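D-glycerate 2-kinase (Thermotoga maritima, PDB 2B8N) catalyses the ATP-dependent phosphorylation of D-glycerate to 2-phosphoglycerate, a magnesium-dependent step in serine degradation via 3-hydroxypyruvate. Local coordinates at residues L49-L54 with K75-V80; L123-T128 with V189-V194; S166-N171 with G204-V209; V266-K271 with A281-T286; K277-E282 with P316-F321. One frame throughout, in Å; residues are numbered along the deposited sequence.

Interaction 1 of 5, residues L49-L54 with K75-V80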
# COMPACT_ATOMS: atom_id res chain seq x y z
N LEU A 49 23.57 10.98 3.43
CA LEU A 49 23.65 11.07 1.99
C LEU A 49 24.24 12.41 1.55
O LEU A 49 24.09 13.43 2.23
CB LEU A 49 22.28 10.82 1.35
CG LEU A 49 21.66 9.44 1.61
CD1 LEU A 49 20.43 9.23 0.71
CD2 LEU A 49 22.68 8.31 1.43
N ASP A 50 24.93 12.38 0.41
CA ASP A 50 25.57 13.55 -0.18
C ASP A 50 25.45 13.52 -1.70
O ASP A 50 25.29 12.43 -2.29
CB ASP A 50 27.04 13.56 0.20
CG ASP A 50 27.26 13.95 1.64
OD1 ASP A 50 26.83 15.06 2.02
OD2 ASP A 50 27.88 13.16 2.40
N ARG A 51 25.56 14.69 -2.33
CA ARG A 51 25.54 14.80 -3.80
C ARG A 51 24.29 14.14 -4.39
O ARG A 51 24.41 13.30 -5.28
CB ARG A 51 26.77 14.11 -4.39
CG ARG A 51 28.10 14.65 -3.97
CD ARG A 51 29.20 13.93 -4.70
NE ARG A 51 30.09 14.90 -5.32
CZ ARG A 51 30.17 15.17 -6.63
NH1 ARG A 51 29.42 14.54 -7.51
NH2 ARG A 51 31.02 16.10 -7.04
N VAL A 52 23.12 14.53 -3.87
CA VAL A 52 21.87 13.81 -4.07
C VAL A 52 21.05 14.40 -5.23
O VAL A 52 20.90 15.62 -5.35
CB VAL A 52 21.01 13.78 -2.71
CG1 VAL A 52 19.69 13.07 -2.88
CG2 VAL A 52 21.80 13.13 -1.55
N ILE A 53 20.59 13.52 -6.12
CA ILE A 53 19.52 13.81 -7.05
C ILE A 53 18.31 13.07 -6.51
O ILE A 53 18.34 11.86 -6.37
CB ILE A 53 19.85 13.35 -8.50
CG1 ILE A 53 20.94 14.25 -9.12
CG2 ILE A 53 18.59 13.40 -9.38
CD1 ILE A 53 22.31 14.12 -8.51
N LEU A 54 17.26 13.80 -6.19
CA LEU A 54 16.07 13.24 -5.55
C LEU A 54 15.03 12.97 -6.63
O LEU A 54 14.69 13.88 -7.42
CB LEU A 54 15.55 14.21 -4.47
CG LEU A 54 14.22 13.96 -3.74
CD1 LEU A 54 14.16 14.80 -2.44
CD2 LEU A 54 13.00 14.25 -4.64
N LYS A 75 22.27 19.84 -0.28
CA LYS A 75 22.91 18.59 -0.66
C LYS A 75 22.11 17.91 -1.75
O LYS A 75 22.65 17.04 -2.44
CB LYS A 75 22.99 17.62 0.53
CG LYS A 75 23.83 18.11 1.67
CD LYS A 75 23.60 17.25 2.89
CE LYS A 75 24.76 17.35 3.83
NZ LYS A 75 24.31 17.05 5.18
N ILE A 76 20.83 18.25 -1.87
CA ILE A 76 20.07 17.92 -3.07
C ILE A 76 20.34 18.99 -4.14
O ILE A 76 20.10 20.19 -3.94
CB ILE A 76 18.54 17.80 -2.85
CG1 ILE A 76 18.19 16.60 -1.95
CG2 ILE A 76 17.81 17.66 -4.21
CD1 ILE A 76 16.89 16.82 -1.15
N ARG A 77 20.85 18.51 -5.27
CA ARG A 77 21.23 19.35 -6.38
C ARG A 77 20.08 19.53 -7.35
O ARG A 77 19.97 20.56 -7.98
CB ARG A 77 22.43 18.70 -7.05
CG ARG A 77 23.55 18.56 -6.05
CD ARG A 77 24.81 18.02 -6.62
NE ARG A 77 25.93 18.48 -5.81
CZ ARG A 77 27.20 18.46 -6.18
NH1 ARG A 77 27.56 17.99 -7.37
NH2 ARG A 77 28.13 18.93 -5.35
N LYS A 78 19.21 18.52 -7.44
CA LYS A 78 18.04 18.54 -8.30
C LYS A 78 16.99 17.61 -7.70
O LYS A 78 17.32 16.55 -7.17
CB LYS A 78 18.38 18.08 -9.73
CG LYS A 78 17.95 19.08 -10.82
CD LYS A 78 16.42 19.19 -10.96
CE LYS A 78 15.89 20.65 -10.75
NZ LYS A 78 15.56 20.98 -9.30
N GLY A 79 15.73 18.03 -7.76
CA GLY A 79 14.62 17.21 -7.30
C GLY A 79 13.48 17.19 -8.31
O GLY A 79 13.19 18.19 -9.00
N VAL A 80 12.83 16.03 -8.40
CA VAL A 80 11.70 15.84 -9.30
C VAL A 80 10.65 14.94 -8.63
O VAL A 80 10.97 13.99 -7.91
CB VAL A 80 12.15 15.27 -10.66
CG1 VAL A 80 12.76 13.88 -10.49
CG2 VAL A 80 11.00 15.24 -11.67
O HOH W 1 24.04 14.19 4.78
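Leu54 swings its CG anti to the backbone N (chi1 173°) while Ile76 sets CG1 anti to its carbonyl carbon (chi1 -67°), and the two branches meet with Leu54 CD1 3.6 Å from Ile76 CD1. On the same face of the sheet Val52 CG1 lies 3.9 Å from Ile76 CG1, and Ile76 CG2 reaches Leu54 CB, which places Ile76 across both neighbours. An alanine here would lose CG1, CG2 and CD1 and is likely to leave a gap between Val52 and Leu54 beneath helix 61-72, whose Leu72, Ala65 and Ala68 cover this face. The strands run parallel: Val52 N donates to Lys75 O at 2.9 Å, and Arg77 N returns a bond to Val52 O, also at 2.9 Å. The next pair skips a residue, Leu54 N bonding to Lys78 O at 2.9 Å and Val80 N to Leu54 O at 3.0 Å, so strand 76-84 carries one extra residue, a beta bulge, beside Ile53. The two strands and helix 61-72 form a beta-alpha-beta crossover. At the entrance, water 1 joins Lys75 NZ to Leu49 O, donating to the carbonyl at 2.7 Å. Arg77 NH1 stands over one face of the Arg51 guanidinium, the planes 48° apart and Arg51 NH1 3.9 Å from Arg77 NH1. Arg51 NH1 is also salt-bridged to Asp127, which probably offsets much of the repulsion between the two like charges. The contact thus combines an apolar, helix-covered face with a charged, more exposed end.

Interaction 2 of 5, residues L123-T128 with V189-V194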
# COMPACT_ATOMS: atom_id res chain seq x y z
N LEU A 123 25.69 10.39 -14.72
CA LEU A 123 26.09 10.67 -13.34
C LEU A 123 27.35 9.85 -13.10
O LEU A 123 27.57 8.85 -13.76
CB LEU A 123 25.03 10.23 -12.34
CG LEU A 123 23.71 10.97 -12.29
CD1 LEU A 123 22.92 10.41 -11.12
CD2 LEU A 123 23.91 12.47 -12.13
N ASN A 124 28.17 10.28 -12.16
CA ASN A 124 29.40 9.56 -11.83
C ASN A 124 29.26 8.75 -10.52
O ASN A 124 28.26 8.87 -9.79
CB ASN A 124 30.60 10.53 -11.80
CG ASN A 124 30.33 11.76 -10.96
OD1 ASN A 124 30.21 11.68 -9.74
ND2 ASN A 124 30.22 12.91 -11.61
N GLU A 125 30.27 7.93 -10.25
CA GLU A 125 30.32 7.02 -9.08
C GLU A 125 30.14 7.72 -7.74
O GLU A 125 29.79 7.09 -6.74
CB GLU A 125 31.68 6.27 -9.01
CG GLU A 125 32.45 5.99 -10.34
CD GLU A 125 33.02 7.25 -11.04
OE1 GLU A 125 34.07 7.82 -10.61
OE2 GLU A 125 32.40 7.67 -12.06
N ASN A 126 30.39 9.03 -7.72
CA ASN A 126 30.36 9.84 -6.52
C ASN A 126 28.95 10.36 -6.22
O ASN A 126 28.70 10.89 -5.13
CB ASN A 126 31.36 11.00 -6.68
CG ASN A 126 32.19 11.24 -5.44
OD1 ASN A 126 32.38 10.33 -4.64
ND2 ASN A 126 32.71 12.48 -5.29
N ASP A 127 28.02 10.18 -7.16
CA ASP A 127 26.67 10.71 -7.02
C ASP A 127 25.74 9.68 -6.45
O ASP A 127 26.04 8.50 -6.49
CB ASP A 127 26.18 11.18 -8.37
CG ASP A 127 26.95 12.37 -8.85
OD1 ASP A 127 27.15 13.30 -8.05
OD2 ASP A 127 27.37 12.38 -10.02
N THR A 128 24.63 10.14 -5.89
CA THR A 128 23.62 9.26 -5.30
C THR A 128 22.21 9.73 -5.71
O THR A 128 21.88 10.92 -5.60
CB THR A 128 23.77 9.23 -3.75
OG1 THR A 128 25.04 8.64 -3.40
CG2 THR A 128 22.66 8.43 -3.08
N VAL A 189 20.94 4.69 -13.84
CA VAL A 189 21.58 5.49 -12.80
C VAL A 189 23.07 5.17 -12.69
O VAL A 189 23.89 6.06 -12.43
CB VAL A 189 20.88 5.25 -11.47
CG1 VAL A 189 21.71 5.77 -10.29
CG2 VAL A 189 19.52 5.93 -11.50
N PHE A 190 23.41 3.90 -12.90
CA PHE A 190 24.78 3.50 -13.03
C PHE A 190 25.55 4.48 -13.93
O PHE A 190 25.03 4.94 -15.02
CB PHE A 190 24.90 2.08 -13.60
CG PHE A 190 26.22 1.42 -13.31
CD1 PHE A 190 26.45 0.80 -12.08
CD2 PHE A 190 27.25 1.46 -14.24
CE1 PHE A 190 27.69 0.21 -11.79
CE2 PHE A 190 28.48 0.89 -13.96
CZ PHE A 190 28.71 0.26 -12.73
N PRO A 191 26.80 4.78 -13.51
CA PRO A 191 27.52 4.27 -12.32
C PRO A 191 27.19 4.92 -10.96
O PRO A 191 27.79 4.54 -9.96
CB PRO A 191 28.99 4.50 -12.66
CG PRO A 191 28.94 5.75 -13.49
CD PRO A 191 27.64 5.71 -14.29
N ALA A 192 26.26 5.87 -10.91
CA ALA A 192 25.82 6.41 -9.61
C ALA A 192 25.10 5.35 -8.76
O ALA A 192 24.68 4.30 -9.27
CB ALA A 192 24.94 7.65 -9.79
N LYS A 193 25.00 5.63 -7.46
CA LYS A 193 24.34 4.75 -6.47
C LYS A 193 22.84 5.05 -6.38
O LYS A 193 22.41 6.18 -6.54
CB LYS A 193 24.95 4.94 -5.06
CG LYS A 193 24.76 3.71 -4.17
CD LYS A 193 24.90 3.94 -2.63
CE LYS A 193 23.99 2.86 -1.88
NZ LYS A 193 23.96 2.80 -0.34
N VAL A 194 22.04 4.02 -6.14
CA VAL A 194 20.62 4.21 -5.83
C VAL A 194 20.38 3.87 -4.37
O VAL A 194 20.67 2.74 -3.93
CB VAL A 194 19.71 3.32 -6.70
CG1 VAL A 194 18.27 3.37 -6.18
CG2 VAL A 194 19.77 3.75 -8.19
O HOH W 2 24.23 7.60 -15.04
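Pro191, Leu123 and Ala192 bury the most surface where the two loops meet. The peptide bond before Pro191 is cis, and the proline ring comes against the backbone of 123-128, its CD 3.2 Å from Leu123 O and its CG also beside that oxygen. Leu123 keeps CG anti to the carbonyl carbon (chi1 -68°) and lays CB and the CD1 branch against the methyl of Ala192: Leu123 CB is 3.6 Å and Leu123 CD1 3.7 Å from Ala192 CB. The same methyl reaches the other limb of the loop, Ala192 CB lying 3.5 Å from Asn124 O and 3.6 Å from Asp127 O, and so sits among Leu123 and these two carbonyls. Water 2 adds a bridge, accepting a hydrogen bond from Leu123 N and donating one to Phe190 O. Both segments are entrances to neighbouring strands, 128-133 and 193-199, of a parallel six-stranded sheet, and the first pairing of those strands is made here: Thr128 and Lys193 form a parallel bridge with their side chains side by side, while Lys193 N gives a nearly straight bond to Asp127 O at 3.2 Å. The loop that delivers Asp127 is a type I turn from Asn124, closed by Asp127 N to Asn124 O at 2.9 Å. It is braced by the Asp127 carboxylate, whose OD2 accepts from Asn124 N at 3.1 Å on its anti side, 18° out of the carboxylate plane. OD1 turns to Arg51, next to strand 52-57, where Thr128 itself makes backbone bonds to Arg51 and Ile53.

Interaction 3 of 5, residues S166-N171 with G204-V209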
# COMPACT_ATOMS: atom_id res chain seq x y z
N SER A 166 -1.32 -14.55 -13.85
CA SER A 166 -0.89 -14.24 -12.49
C SER A 166 -0.13 -12.95 -12.52
O SER A 166 0.37 -12.55 -13.57
CB SER A 166 -0.00 -15.35 -11.91
OG SER A 166 1.15 -15.62 -12.69
N ILE A 167 -0.06 -12.28 -11.36
CA ILE A 167 0.61 -10.96 -11.23
C ILE A 167 2.08 -11.08 -11.62
O ILE A 167 2.67 -10.13 -12.16
CB ILE A 167 0.47 -10.36 -9.79
CG1 ILE A 167 1.20 -9.00 -9.66
CG2 ILE A 167 1.02 -11.30 -8.74
CD1 ILE A 167 0.48 -7.82 -10.31
N GLU A 168 2.67 -12.23 -11.34
CA GLU A 168 4.05 -12.52 -11.67
C GLU A 168 4.25 -12.65 -13.19
O GLU A 168 5.26 -12.22 -13.76
CB GLU A 168 4.50 -13.81 -10.98
CG GLU A 168 4.66 -13.68 -9.44
CD GLU A 168 3.35 -13.80 -8.61
OE1 GLU A 168 2.28 -14.23 -9.12
OE2 GLU A 168 3.40 -13.47 -7.40
N GLU A 169 3.27 -13.26 -13.85
CA GLU A 169 3.31 -13.41 -15.30
C GLU A 169 3.10 -12.06 -16.00
O GLU A 169 3.79 -11.74 -16.98
CB GLU A 169 2.29 -14.46 -15.75
CG GLU A 169 2.68 -15.89 -15.36
CD GLU A 169 1.56 -16.90 -15.58
OE1 GLU A 169 0.39 -16.59 -15.26
OE2 GLU A 169 1.84 -18.00 -16.09
N ILE A 170 2.20 -11.26 -15.47
CA ILE A 170 1.99 -9.93 -16.00
C ILE A 170 3.30 -9.16 -15.84
O ILE A 170 3.75 -8.47 -16.77
CB ILE A 170 0.84 -9.24 -15.27
CG1 ILE A 170 -0.48 -9.94 -15.62
CG2 ILE A 170 0.77 -7.75 -15.66
CD1 ILE A 170 -1.68 -9.46 -14.85
N ASN A 171 3.91 -9.30 -14.66
CA ASN A 171 5.15 -8.62 -14.33
C ASN A 171 6.32 -9.03 -15.23
O ASN A 171 7.08 -8.19 -15.71
CB ASN A 171 5.48 -8.88 -12.86
CG ASN A 171 6.30 -7.77 -12.22
OD1 ASN A 171 6.33 -6.61 -12.68
ND2 ASN A 171 6.95 -8.13 -11.12
N GLY A 204 3.58 -8.21 2.06
CA GLY A 204 4.81 -8.99 1.99
C GLY A 204 5.94 -8.20 1.35
O GLY A 204 7.02 -8.73 1.12
N ASP A 205 5.67 -6.93 1.07
CA ASP A 205 6.70 -5.97 0.67
C ASP A 205 7.64 -6.56 -0.38
O ASP A 205 8.84 -6.48 -0.25
CB ASP A 205 7.51 -5.42 1.87
CG ASP A 205 6.63 -5.05 3.10
OD1 ASP A 205 5.57 -4.38 2.95
OD2 ASP A 205 7.06 -5.41 4.23
N ARG A 206 7.07 -7.12 -1.43
CA ARG A 206 7.84 -7.79 -2.45
C ARG A 206 8.41 -6.75 -3.40
O ARG A 206 7.67 -6.14 -4.17
CB ARG A 206 6.92 -8.73 -3.23
CG ARG A 206 6.53 -10.02 -2.52
CD ARG A 206 7.38 -11.17 -3.05
NE ARG A 206 7.06 -11.49 -4.44
CZ ARG A 206 7.50 -12.56 -5.09
NH1 ARG A 206 8.31 -13.44 -4.50
NH2 ARG A 206 7.11 -12.77 -6.36
N LEU A 207 9.72 -6.54 -3.35
CA LEU A 207 10.36 -5.46 -4.11
C LEU A 207 10.45 -5.75 -5.61
O LEU A 207 10.71 -4.86 -6.39
CB LEU A 207 11.76 -5.17 -3.55
CG LEU A 207 11.79 -4.72 -2.08
CD1 LEU A 207 13.17 -4.94 -1.48
CD2 LEU A 207 11.37 -3.27 -1.97
N ASP A 208 10.23 -7.00 -6.01
CA ASP A 208 10.22 -7.38 -7.41
C ASP A 208 8.89 -7.06 -8.05
O ASP A 208 8.76 -7.13 -9.27
CB ASP A 208 10.50 -8.87 -7.56
CG ASP A 208 9.50 -9.73 -6.78
OD1 ASP A 208 8.95 -9.26 -5.77
OD2 ASP A 208 9.28 -10.89 -7.17
N VAL A 209 7.90 -6.76 -7.22
CA VAL A 209 6.53 -6.50 -7.62
C VAL A 209 6.20 -5.02 -7.45
O VAL A 209 5.50 -4.45 -8.28
CB VAL A 209 5.55 -7.35 -6.76
CG1 VAL A 209 4.08 -6.99 -7.04
CG2 VAL A 209 5.81 -8.84 -6.99
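Asn171 reaches out of its helix to the backbone of Asp208. Its CB already heads for 204-209, and CG, set anti to the backbone N (chi1 -153°), continues that path to within 3.9 Å of Asp208 O. At the fork the two ends of the amide part: OD1 accepts a hydrogen bond from Ser212 OG, further along the same loop, while ND2 donates to Asp208 O at 2.8 Å. The acceptor lies almost in the amide plane, only 3° out of it, but ND2 approaches the carbonyl 28° out of the carbonyl plane. Held at both ends, this buried amide probably has little freedom to flip. ND2 also lies alongside Val209, and one turn back along the helix Ile167 CG1 makes a loose apolar contact with Val209 CG1 at 4.4 Å. The third link is electrostatic. Glu168 bends at its second torsion and brings OE2 to 3.9 Å from Arg206 NH2, a long salt bridge; Asp208 OD2 lies 3.0 Å from the same NH2, over one face of the guanidinium. Neither oxygen has an N-H pointing at it, so charge rather than directed bonding unites this network. The helix start is fixed separately by a capping box, in which Ser166 N donates to Glu169 OE1 at 3.0 Å and Glu169 N gives a weak bond to Ser166 OG. Helix 167-175 packs through Ile170 on helix 150-162, whereas Leu207 rests on Ile257 of strand 255-261, so the contact links a helical part of the molecule to the loop following strand 193-199.

Interaction 4 of 5, residues V266-K271 with A281-T286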
# COMPACT_ATOMS: atom_id res chain seq x y z
N VAL A 266 3.30 -0.42 11.44
CA VAL A 266 2.05 0.09 11.97
C VAL A 266 1.54 -0.81 13.06
O VAL A 266 1.00 -0.33 14.04
CB VAL A 266 1.02 0.24 10.84
CG1 VAL A 266 -0.33 0.63 11.38
CG2 VAL A 266 1.49 1.30 9.89
N CYS A 267 1.73 -2.10 12.90
CA CYS A 267 1.38 -3.03 13.96
C CYS A 267 2.27 -2.90 15.18
O CYS A 267 1.79 -3.02 16.31
CB CYS A 267 1.47 -4.45 13.44
SG CYS A 267 0.03 -4.80 12.50
N ASP A 268 3.57 -2.66 14.94
CA ASP A 268 4.54 -2.46 16.02
C ASP A 268 4.20 -1.25 16.84
O ASP A 268 4.34 -1.29 18.06
CB ASP A 268 6.00 -2.33 15.51
CG ASP A 268 6.68 -3.68 15.28
OD1 ASP A 268 6.14 -4.71 15.70
OD2 ASP A 268 7.77 -3.70 14.68
N GLU A 269 3.79 -0.17 16.18
CA GLU A 269 3.46 1.07 16.87
C GLU A 269 2.19 0.89 17.70
O GLU A 269 2.12 1.37 18.83
CB GLU A 269 3.30 2.23 15.90
CG GLU A 269 3.19 3.60 16.58
CD GLU A 269 4.50 4.08 17.17
OE1 GLU A 269 5.45 3.27 17.22
OE2 GLU A 269 4.59 5.27 17.60
N ALA A 270 1.21 0.20 17.15
CA ALA A 270 -0.01 -0.05 17.92
C ALA A 270 0.32 -0.89 19.13
O ALA A 270 -0.18 -0.61 20.21
CB ALA A 270 -1.04 -0.72 17.09
N LYS A 271 1.17 -1.91 18.96
CA LYS A 271 1.61 -2.74 20.10
C LYS A 271 2.23 -1.92 21.23
O LYS A 271 1.92 -2.12 22.42
CB LYS A 271 2.62 -3.81 19.70
CG LYS A 271 3.17 -4.60 20.90
CD LYS A 271 3.87 -5.89 20.45
CE LYS A 271 4.58 -6.57 21.61
NZ LYS A 271 5.46 -7.68 21.17
N ALA A 281 -0.32 -6.57 25.34
CA ALA A 281 -0.49 -6.43 23.91
C ALA A 281 0.39 -7.39 23.14
O ALA A 281 1.57 -7.56 23.49
CB ALA A 281 -0.19 -5.02 23.47
N GLU A 282 -0.19 -8.01 22.10
CA GLU A 282 0.60 -8.79 21.13
C GLU A 282 0.05 -8.69 19.70
O GLU A 282 -1.15 -8.44 19.48
CB GLU A 282 0.75 -10.27 21.57
CG GLU A 282 1.75 -11.08 20.77
CD GLU A 282 3.19 -10.53 20.78
OE1 GLU A 282 3.47 -9.45 20.20
OE2 GLU A 282 4.07 -11.20 21.36
N ILE A 283 0.96 -8.87 18.75
CA ILE A 283 0.66 -8.97 17.34
C ILE A 283 0.45 -10.42 16.99
O ILE A 283 1.38 -11.23 17.08
CB ILE A 283 1.84 -8.45 16.50
CG1 ILE A 283 2.04 -6.95 16.74
CG2 ILE A 283 1.60 -8.72 15.02
CD1 ILE A 283 3.33 -6.38 16.17
N ILE A 284 -0.76 -10.75 16.53
CA ILE A 284 -1.10 -12.14 16.16
C ILE A 284 -0.64 -12.48 14.74
O ILE A 284 -0.16 -13.59 14.47
CB ILE A 284 -2.58 -12.38 16.26
CG1 ILE A 284 -3.06 -12.09 17.69
CG2 ILE A 284 -2.91 -13.81 15.87
CD1 ILE A 284 -2.32 -12.87 18.76
N THR A 285 -0.81 -11.54 13.82
CA THR A 285 -0.21 -11.70 12.50
C THR A 285 -0.20 -10.39 11.77
O THR A 285 -1.05 -9.54 12.02
CB THR A 285 -0.99 -12.73 11.64
OG1 THR A 285 -0.30 -12.92 10.39
CG2 THR A 285 -2.44 -12.25 11.40
N THR A 286 0.78 -10.25 10.86
CA THR A 286 0.89 -9.10 9.96
C THR A 286 0.74 -9.55 8.48
O THR A 286 0.95 -8.73 7.57
CB THR A 286 2.23 -8.34 10.13
OG1 THR A 286 3.32 -9.17 9.73
CG2 THR A 286 2.45 -7.91 11.56
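Charge pairs Lys271 with Glu282: Lys271 NZ forms a salt bridge with Glu282 OE1 at 2.8 Å, the two side chains running alongside one another. Lys271 is extended, its CG anti to the backbone N (chi1 175°), and spans the gap from helix to strand. OE1 accepts a second hydrogen bond, from Ile283 N at 3.0 Å. The ammonium nitrogen meets it on the syn side, 29° out of the carboxylate plane, and the amide uses the anti lone pair, so two donors fix the carboxylate against its own strand. Van der Waals contacts fill the rest. Ile283 CD1 makes an apolar contact with Cys267 CB at 3.8 Å and also touches Asp268 OD1. Beyond it Thr286 CG2 sits 4.1 Å from Cys267 SG, and at the other end Ala281 CB rests 3.7 Å from Lys271 O. Ile320 of the adjoining strand lies under Cys267 and Lys271. Strand 280-285, an outermost strand of the mixed sheet, thus doubles back along helix 263-276, with the short axes 156° apart and 8.3 Å at closest approach: the antiparallel helix-on-strand packing of a layered alpha/beta domain.

Interaction 5 of 5, residues K277-E282 with P316-F321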
# COMPACT_ATOMS: atom_id res chain seq x y z
N LYS A 277 -0.51 2.21 27.43
CA LYS A 277 -1.78 2.51 28.07
C LYS A 277 -2.21 1.45 29.07
O LYS A 277 -3.33 1.50 29.53
CB LYS A 277 -2.89 2.68 27.01
CG LYS A 277 -2.54 3.71 25.92
CD LYS A 277 -3.66 4.71 25.66
CE LYS A 277 -3.16 6.01 24.97
NZ LYS A 277 -2.80 5.83 23.52
N GLY A 278 -1.35 0.49 29.40
CA GLY A 278 -1.66 -0.53 30.41
C GLY A 278 -2.20 -1.85 29.89
O GLY A 278 -2.68 -2.67 30.66
N PHE A 279 -2.10 -2.08 28.58
CA PHE A 279 -2.62 -3.32 27.98
C PHE A 279 -1.55 -4.38 27.82
O PHE A 279 -0.43 -4.08 27.44
CB PHE A 279 -3.23 -3.06 26.60
CG PHE A 279 -4.57 -2.39 26.66
CD1 PHE A 279 -5.69 -3.11 27.06
CD2 PHE A 279 -4.70 -1.04 26.35
CE1 PHE A 279 -6.93 -2.49 27.15
CE2 PHE A 279 -5.94 -0.41 26.45
CZ PHE A 279 -7.06 -1.13 26.85
N ASN A 280 -1.91 -5.63 28.10
CA ASN A 280 -1.11 -6.74 27.66
C ASN A 280 -1.36 -6.81 26.15
O ASN A 280 -2.49 -7.08 25.73
CB ASN A 280 -1.55 -8.05 28.34
CG ASN A 280 -1.43 -8.01 29.85
OD1 ASN A 280 -0.42 -7.56 30.41
ND2 ASN A 280 -2.47 -8.50 30.53
N ALA A 281 -0.32 -6.57 25.34
CA ALA A 281 -0.49 -6.43 23.91
C ALA A 281 0.39 -7.39 23.14
O ALA A 281 1.57 -7.56 23.49
CB ALA A 281 -0.19 -5.02 23.47
N GLU A 282 -0.19 -8.01 22.10
CA GLU A 282 0.60 -8.79 21.13
C GLU A 282 0.05 -8.69 19.70
O GLU A 282 -1.15 -8.44 19.48
CB GLU A 282 0.75 -10.27 21.57
CG GLU A 282 1.75 -11.08 20.77
CD GLU A 282 3.19 -10.53 20.78
OE1 GLU A 282 3.47 -9.45 20.20
OE2 GLU A 282 4.07 -11.20 21.36
N PRO A 316 -6.18 -6.75 31.09
CA PRO A 316 -6.68 -6.05 29.91
C PRO A 316 -5.82 -6.34 28.70
O PRO A 316 -4.60 -6.19 28.77
CB PRO A 316 -6.58 -4.57 30.31
CG PRO A 316 -5.90 -4.54 31.62
CD PRO A 316 -5.36 -5.88 31.93
N ALA A 317 -6.42 -6.76 27.60
CA ALA A 317 -5.64 -7.27 26.45
C ALA A 317 -5.88 -6.44 25.21
O ALA A 317 -6.96 -5.87 25.06
CB ALA A 317 -5.95 -8.76 26.17
N ALA A 318 -4.86 -6.38 24.36
CA ALA A 318 -4.93 -5.76 23.06
C ALA A 318 -4.32 -6.71 22.02
O ALA A 318 -3.11 -6.94 22.02
CB ALA A 318 -4.20 -4.43 23.05
N LEU A 319 -5.18 -7.25 21.16
CA LEU A 319 -4.77 -8.14 20.07
C LEU A 319 -4.61 -7.30 18.82
O LEU A 319 -5.53 -6.59 18.45
CB LEU A 319 -5.86 -9.19 19.83
CG LEU A 319 -6.24 -10.11 20.99
CD1 LEU A 319 -7.48 -10.83 20.62
CD2 LEU A 319 -5.14 -11.11 21.29
N ILE A 320 -3.46 -7.42 18.15
CA ILE A 320 -3.19 -6.61 16.93
C ILE A 320 -3.07 -7.46 15.65
O ILE A 320 -2.33 -8.46 15.61
CB ILE A 320 -1.91 -5.71 17.09
CG1 ILE A 320 -2.10 -4.66 18.19
CG2 ILE A 320 -1.53 -5.00 15.74
CD1 ILE A 320 -1.32 -4.93 19.42
N PHE A 321 -3.80 -7.04 14.61
CA PHE A 321 -3.77 -7.70 13.29
C PHE A 321 -3.53 -6.71 12.14
O PHE A 321 -4.02 -5.58 12.13
CB PHE A 321 -5.09 -8.44 13.04
CG PHE A 321 -5.53 -9.32 14.20
CD1 PHE A 321 -6.21 -8.78 15.26
CD2 PHE A 321 -5.29 -10.69 14.19
CE1 PHE A 321 -6.65 -9.59 16.31
CE2 PHE A 321 -5.71 -11.50 15.26
CZ PHE A 321 -6.38 -10.95 16.31
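Asn280, Ala281 and Glu282 pair in parallel with Ala317, Ala318 and Leu319, the short strand axes 10° apart, through four backbone bonds of 2.8 to 3.1 Å: Asn280 N to Pro316 O, Ala318 N to Asn280 O, Glu282 N to Ala318 O and Ile320 N to Glu282 O. Phe279, just ahead of the strand, sends CD1 to 3.7 Å from Pro316 CB and CB to 3.9 Å from Ala318 CB, with Ala317 N in plane at its ring edge. Leu19 and Leu22 of helix 17-32 and Leu427 also pack on this ring. With the ring gone, as in an alanine here, a gap would probably open between Pro316, Ala318 and helix 17-32. Ile320 lays CD1 3.5 Å from Glu282 O and near Ala281 CB. Asn280 ND2 turns back to bond Lys314 O. Gly278, with positive phi, is the C-prime residue of a Schellman motif that ends helix 263-276 and turns the chain into the strand. Ala281, Ala318 and Ile320 face helix 263-276, while Ala317 and Leu319 face the other side, where helix 292-309 packs: a parallel pair in a mixed sheet with helices on both faces, an alpha/beta/alpha sandwich.

How the interactions relate
From the N terminus, interaction 1 closes the short loop around helix 61-72 and pairs the first two strands of the parallel sheet. Interaction 2 follows it, closing a 60-residue excursion and carrying the same sheet onward; the two touch directly through Arg51 and Ile53. Interaction 3 crosses interaction 2, its segments alternating with 123-128 and 189-194, and ties helix 167-175 to the loop after strand 193-199. Interactions 4 and 5 follow, in the mixed-sheet part about 35 to 46 Å, centre to centre, from the first two. Interaction 4 closes a nine-residue link as strand 280-285 folds back along 266-271; interaction 5 begins where 4 ends, sharing Ala281 and Glu282, and closes a 33-residue connection holding helix 292-309.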